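Local coordinates for protein putative 4-amino-4-deoxychorismate lyase (Thermus thermophilus, PDB 2ZGI) that probably acts as a pyridoxal-5'-phosphate-dependent lyase, perhaps cleaving 4-amino-4-deoxychorismate, and belongs to the class-IV aminotransferase family, at residues D[163-167]-D[185-189]; D[156-160]-D[176-180]. One frame throughout, in Å; residues are numbered along the deposited sequence.

Both contacts are buried in the same region and meet at the cofactor. Contact 1 sets the helix 183-194 against strand 164-169 of a mixed sheet, and its touching residues are all buried. Contact 2 sets strand 157-160, outermost in this chain of a three-stranded mixed sheet, against the loop leading to that helix, and is partly open at Gly-178. Contact 1 combines aliphatic packing with an arginine-carbonyl bond, and a water shared by Ser-164 and Arg-185 reaches the phosphate of the cofactor. Contact 2 is more polar, with backbone, carboxylate and waters meeting near the pyridine ring. Arg-185 of contact 1 joins them, its NH1 and NH2 lying close to the carbonyls of Leu-176 and Leu-180.

Contact 1 of 2, residues D[163-167]-D[185-189]; sequences TSPLL and REKVA. With PLP (pyridoxal-5'-phosphate), chain P.
Arg-185 reaches Ser-164 and Pro-165 because its CG stands anti to the backbone N (chi1 -171°) and its chain then bends at chi3 (60°). The bend carries the guanidinium past Ser-164 to the carbonyl of Pro-165. NH1 donates to Pro-165 O over 2.8 Å. The bond is noticeably bent, with an angle of 134° at the hydrogen. The oxygen lies practically in the guanidinium plane, so it is met at the edge of the group, while NH1 itself is tilted out of the carbonyl plane. Ser-164 covers one face of the same group. Its CB sits toward the rim, 3.7 Å from Arg-185 NE. The guanidinium is thus held by a bond at its edge and by a carbon over a face.

The helix 183-194 is the crossover of a beta-alpha-beta unit joining the parallel strands 172-176 and 198-202. Strand 164-169 is the antiparallel neighbour of strand 172-176, and this contact packs the first turns of the helix onto it. Leu-166 and Arg-185 run past each other in opposite directions. Leu-166 CG lies 3.8 Å from Arg-185 CD, and Leu-166 CD1 also touches the arginine methylenes. The other branch turns to the next helical turn, where Leu-166 CD2 meets Val-188 CG1 at 4.0 Å. Leu-235 and Phe-239 of helix 233-239 cover Val-188 as well.

The helix start also faces the cofactor. A water takes the N-H of Arg-185, at 2.9 Å from that N, and donates to O1P of the phosphate. The same water is hydrogen-bonded to Ser-164 OG at 2.7 Å. Ile-183 N and Thr-184 OG1 bind the cofactor directly, while Ser-164 OG packs 3.4 Å from ring atom C6 of pyridoxal-5'-phosphate.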
loop_
_atom_site.group_PDB
_atom_site.type_symbol
_atom_site.label_atom_id
_atom_site.label_comp_id
_atom_site.label_asym_id
_atom_site.label_seq_id
_atom_site.Cartn_x
_atom_site.Cartn_y
_atom_site.Cartn_z
ATOM N N THR D 163 21.462 5.040 -9.355
ATOM C CA THR D 163 21.470 5.026 -10.811
ATOM C C THR D 163 20.038 5.171 -11.334
ATOM O O THR D 163 19.077 4.950 -10.598
ATOM C CB THR D 163 22.109 3.738 -11.388
ATOM O OG1 THR D 163 21.379 2.591 -10.914
ATOM C CG2 THR D 163 23.617 3.636 -10.997
ATOM N N SER D 164 19.924 5.544 -12.599
ATOM C CA SER D 164 18.639 5.805 -13.244
ATOM C C SER D 164 18.337 4.623 -14.174
ATOM O O SER D 164 19.140 4.305 -15.052
ATOM C CB SER D 164 18.720 7.075 -14.085
ATOM O OG SER D 164 19.064 8.205 -13.309
ATOM N N PRO D 165 17.191 3.956 -13.978
ATOM C CA PRO D 165 16.977 2.780 -14.814
ATOM C C PRO D 165 16.399 3.108 -16.207
ATOM O O PRO D 165 15.581 4.036 -16.357
ATOM C CB PRO D 165 16.028 1.920 -13.972
ATOM C CG PRO D 165 15.313 2.884 -13.128
ATOM C CD PRO D 165 16.232 4.035 -12.862
ATOM N N LEU D 166 16.866 2.365 -17.205
ATOM C CA LEU D 166 16.364 2.473 -18.577
ATOM C C LEU D 166 15.966 1.093 -19.072
ATOM O O LEU D 166 16.544 0.089 -18.659
ATOM C CB LEU D 166 17.444 3.009 -19.520
ATOM C CG LEU D 166 17.995 4.434 -19.390
ATOM C CD1 LEU D 166 19.172 4.508 -18.430
ATOM C CD2 LEU D 166 18.481 4.856 -20.754
ATOM N N LEU D 167 15.000 1.058 -19.989
ATOM C CA LEU D 167 14.547 -0.190 -20.592
ATOM C C LEU D 167 14.726 -0.140 -22.109
ATOM O O LEU D 167 14.338 0.835 -22.748
ATOM C CB LEU D 167 13.075 -0.417 -20.249
ATOM C CG LEU D 167 12.409 -1.701 -20.756
ATOM C CD1 LEU D 167 12.985 -2.921 -20.073
ATOM C CD2 LEU D 167 10.908 -1.608 -20.521
ATOM N N ARG D 185 21.281 9.818 -17.678
ATOM C CA ARG D 185 20.185 9.269 -18.473
ATOM C C ARG D 185 19.834 10.159 -19.679
ATOM O O ARG D 185 19.751 9.686 -20.826
ATOM C CB ARG D 185 18.954 9.061 -17.602
ATOM C CG ARG D 185 17.890 8.290 -18.343
ATOM C CD ARG D 185 16.988 7.522 -17.400
ATOM N NE ARG D 185 16.284 8.399 -16.469
ATOM C CZ ARG D 185 15.387 7.961 -15.600
ATOM N NH1 ARG D 185 15.080 6.659 -15.564
ATOM N NH2 ARG D 185 14.782 8.828 -14.786
ATOM N N GLU D 186 19.653 11.446 -19.414
ATOM C CA GLU D 186 19.409 12.422 -20.488
ATOM C C GLU D 186 20.498 12.422 -21.573
ATOM O O GLU D 186 20.210 12.514 -22.764
ATOM C CB GLU D 186 19.184 13.809 -19.892
ATOM C CG GLU D 186 17.888 13.887 -19.056
ATOM C CD GLU D 186 16.636 13.520 -19.853
ATOM O OE1 GLU D 186 16.556 13.842 -21.079
ATOM O OE2 GLU D 186 15.737 12.892 -19.247
ATOM N N LYS D 187 21.747 12.301 -21.152
ATOM C CA LYS D 187 22.852 12.192 -22.081
ATOM C C LYS D 187 22.755 10.884 -22.856
ATOM O O LYS D 187 22.985 10.871 -24.061
ATOM C CB LYS D 187 24.204 12.292 -21.358
ATOM C CG LYS D 187 24.446 13.601 -20.590
ATOM C CD LYS D 187 24.052 14.854 -21.365
ATOM C CE LYS D 187 24.719 16.074 -20.746
ATOM N NZ LYS D 187 24.945 17.149 -21.717
ATOM N N VAL D 188 22.406 9.794 -22.173
ATOM C CA VAL D 188 22.273 8.505 -22.853
ATOM C C VAL D 188 21.154 8.568 -23.913
ATOM O O VAL D 188 21.344 8.110 -25.049
ATOM C CB VAL D 188 22.113 7.316 -21.885
ATOM C CG1 VAL D 188 21.746 6.056 -22.648
ATOM C CG2 VAL D 188 23.416 7.075 -21.106
ATOM N N ALA D 189 20.023 9.164 -23.542
ATOM C CA ALA D 189 18.908 9.397 -24.455
ATOM C C ALA D 189 19.389 10.138 -25.711
ATOM O O ALA D 189 19.191 9.667 -26.849
ATOM C CB ALA D 189 17.820 10.192 -23.742
HETATM N N1 PLP P . 19.004 7.944 -8.922
HETATM C C2 PLP P . 19.216 8.501 -7.712
HETATM C C2A PLP P . 18.275 8.185 -6.586
HETATM C C3 PLP P . 20.312 9.347 -7.509
HETATM O O3 PLP P . 20.486 9.886 -6.269
HETATM C C4 PLP P . 21.157 9.634 -8.588
HETATM C C4A PLP P . 22.338 10.574 -8.478
HETATM C C5 PLP P . 20.892 9.069 -9.833
HETATM C C6 PLP P . 19.792 8.221 -9.958
HETATM C C5A PLP P . 21.779 9.299 -11.039
HETATM O O4P PLP P . 21.807 10.643 -11.520
HETATM P P PLP P . 22.997 11.241 -12.408
HETATM O O1P PLP P . 23.008 10.488 -13.715
HETATM O O2P PLP P . 24.313 11.040 -11.689
HETATM O O3P PLP P . 22.548 12.664 -12.468
HETATM O O HOH W 1 21.078 9.334 -14.788
#

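Contact 2 of 2, residues D[156-160]-D[176-180]; sequences HVVDG and LEGGL. With PLP (pyridoxal-5'-phosphate), chain P.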
loop_
_atom_site.group_PDB
_atom_site.type_symbol
_atom_site.label_atom_id
_atom_site.label_comp_id
_atom_site.label_asym_id
_atom_site.label_seq_id
_atom_site.Cartn_x
_atom_site.Cartn_y
_atom_site.Cartn_z
ATOM N N HIS D 156 4.698 1.715 -9.470
ATOM C CA HIS D 156 5.595 1.808 -10.617
ATOM C C HIS D 156 7.034 1.670 -10.088
ATOM O O HIS D 156 7.287 2.101 -8.969
ATOM C CB HIS D 156 5.525 3.164 -11.307
ATOM C CG HIS D 156 4.153 3.564 -11.730
ATOM N ND1 HIS D 156 3.434 2.859 -12.674
ATOM C CD2 HIS D 156 3.372 4.594 -11.355
ATOM C CE1 HIS D 156 2.276 3.457 -12.878
ATOM N NE2 HIS D 156 2.202 4.497 -12.074
ATOM N N VAL D 157 7.924 1.084 -10.898
ATOM C CA VAL D 157 9.373 1.066 -10.628
ATOM C C VAL D 157 9.949 2.369 -11.163
ATOM O O VAL D 157 9.950 2.615 -12.391
ATOM C CB VAL D 157 10.106 -0.104 -11.308
ATOM C CG1 VAL D 157 11.620 -0.070 -10.971
ATOM C CG2 VAL D 157 9.470 -1.471 -10.912
ATOM N N VAL D 158 10.433 3.217 -10.261
ATOM C CA VAL D 158 10.834 4.578 -10.682
ATOM C C VAL D 158 12.297 5.042 -10.478
ATOM O O VAL D 158 12.658 6.161 -10.895
ATOM C CB VAL D 158 9.888 5.641 -10.054
ATOM C CG1 VAL D 158 8.420 5.357 -10.446
ATOM C CG2 VAL D 158 10.054 5.701 -8.545
ATOM N N ASP D 159 13.123 4.257 -9.794
ATOM C CA ASP D 159 14.501 4.704 -9.587
ATOM C C ASP D 159 15.360 3.547 -9.126
ATOM O O ASP D 159 14.843 2.482 -8.674
ATOM C CB ASP D 159 14.561 5.876 -8.579
ATOM C CG ASP D 159 15.470 7.042 -9.040
ATOM O OD1 ASP D 159 16.454 6.793 -9.772
ATOM O OD2 ASP D 159 15.202 8.219 -8.645
ATOM N N GLY D 160 16.667 3.734 -9.297
ATOM C CA GLY D 160 17.672 2.930 -8.600
ATOM C C GLY D 160 18.141 3.711 -7.384
ATOM O O GLY D 160 17.853 4.899 -7.276
ATOM N N LEU D 176 12.476 5.569 -17.532
ATOM C CA LEU D 176 11.432 5.265 -16.563
ATOM C C LEU D 176 11.154 6.527 -15.761
ATOM O O LEU D 176 12.078 7.072 -15.138
ATOM C CB LEU D 176 11.865 4.118 -15.632
ATOM C CG LEU D 176 11.579 2.669 -16.062
ATOM C CD1 LEU D 176 12.123 2.355 -17.442
ATOM C CD2 LEU D 176 12.165 1.703 -15.052
ATOM N N GLU D 177 9.903 6.995 -15.775
ATOM C CA GLU D 177 9.548 8.218 -15.060
ATOM C C GLU D 177 9.309 7.973 -13.582
ATOM O O GLU D 177 9.214 6.829 -13.150
ATOM C CB GLU D 177 8.299 8.880 -15.664
ATOM C CG GLU D 177 8.432 9.207 -17.112
ATOM C CD GLU D 177 7.145 9.734 -17.717
ATOM O OE1 GLU D 177 6.053 9.540 -17.145
ATOM O OE2 GLU D 177 7.245 10.362 -18.789
ATOM N N GLY D 178 9.216 9.071 -12.832
ATOM C CA GLY D 178 8.832 9.065 -11.427
ATOM C C GLY D 178 9.948 9.173 -10.392
ATOM O O GLY D 178 9.672 9.195 -9.206
ATOM N N GLY D 179 11.198 9.247 -10.846
ATOM C CA GLY D 179 12.343 9.340 -9.952
ATOM C C GLY D 179 13.103 10.634 -10.208
ATOM O O GLY D 179 12.524 11.641 -10.611
ATOM N N LEU D 180 14.407 10.594 -9.980
ATOM C CA LEU D 180 15.286 11.716 -10.300
ATOM C C LEU D 180 15.509 11.777 -11.808
ATOM O O LEU D 180 15.781 10.753 -12.428
ATOM C CB LEU D 180 16.626 11.513 -9.569
ATOM C CG LEU D 180 17.783 12.473 -9.900
ATOM C CD1 LEU D 180 17.388 13.910 -9.641
ATOM C CD2 LEU D 180 18.984 12.104 -9.091
HETATM N N1 PLP P . 19.004 7.944 -8.922
HETATM C C2 PLP P . 19.216 8.501 -7.712
HETATM C C2A PLP P . 18.275 8.185 -6.586
HETATM C C3 PLP P . 20.312 9.347 -7.509
HETATM O O3 PLP P . 20.486 9.886 -6.269
HETATM C C4 PLP P . 21.157 9.634 -8.588
HETATM C C4A PLP P . 22.338 10.574 -8.478
HETATM C C5 PLP P . 20.892 9.069 -9.833
HETATM C C6 PLP P . 19.792 8.221 -9.958
HETATM C C5A PLP P . 21.779 9.299 -11.039
HETATM O O4P PLP P . 21.807 10.643 -11.520
HETATM P P PLP P . 22.997 11.241 -12.408
HETATM O O1P PLP P . 23.008 10.488 -13.715
HETATM O O2P PLP P . 24.313 11.040 -11.689
HETATM O O3P PLP P . 22.548 12.664 -12.468
HETATM O O HOH W 2 8.448 4.257 -14.287
HETATM O O HOH W 3 14.567 6.931 -12.809
HETATM O O HOH W 4 16.714 8.359 -11.822
#
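Val-158 lies flat along the Glu-177 to Gly-178 backbone. On its other side, in the pairing with strand 147-151, Val-158 and Asp-159 form a classic beta bulge against Leu-150. Both methyls of Val-158 follow the loop. CG1 comes within 3.2 Å of Glu-177 O. CG2 lies farther along and touches Gly-178 O at 3.6 Å. The branch carbon CB rests on both Glu-177 O and Gly-178 C. Gly-178 and Gly-179 bring bare backbone to the strand. Gly-179 makes a CA-H...O contact, its CA lying 3.3 Å from Val-158 O.

Asp-159 extends its carboxylate between the loop and the cofactor. Its chi1 of -134° is off the staggered positions, and the end of the side chain comes nearer the loop than its base. Leu-180 N donates to Asp-159 OD2 over 2.8 Å. The bond is nearly straight, at 168° at the hydrogen, but the N-H comes from above the carboxylate plane. The other oxygen, Asp-159 OD1, lies 2.9 Å from the pyridine nitrogen N1 of pyridoxal-5'-phosphate. The loop amide thereby helps to position a carboxylate of the cofactor pocket. Such an acidic group beside the ring nitrogen is a feature of class-IV enzymes.

Leu-176 and Leu-180 serve different ends of the contact. The CD2 methyl of Leu-176 lies against Val-157 O, while Pro-165 and Leu-167 pack on the same side chain. Waters fill in between strand and loop. One lies 2.9 Å from Val-157 O and is also bonded to Glu-177 O, and another joins Asp-159 OD1 to Leu-180 O. Leu-180 lies over one face of the cofactor ring, with its CD2 3.3 Å from C4 of pyridoxal-5'-phosphate.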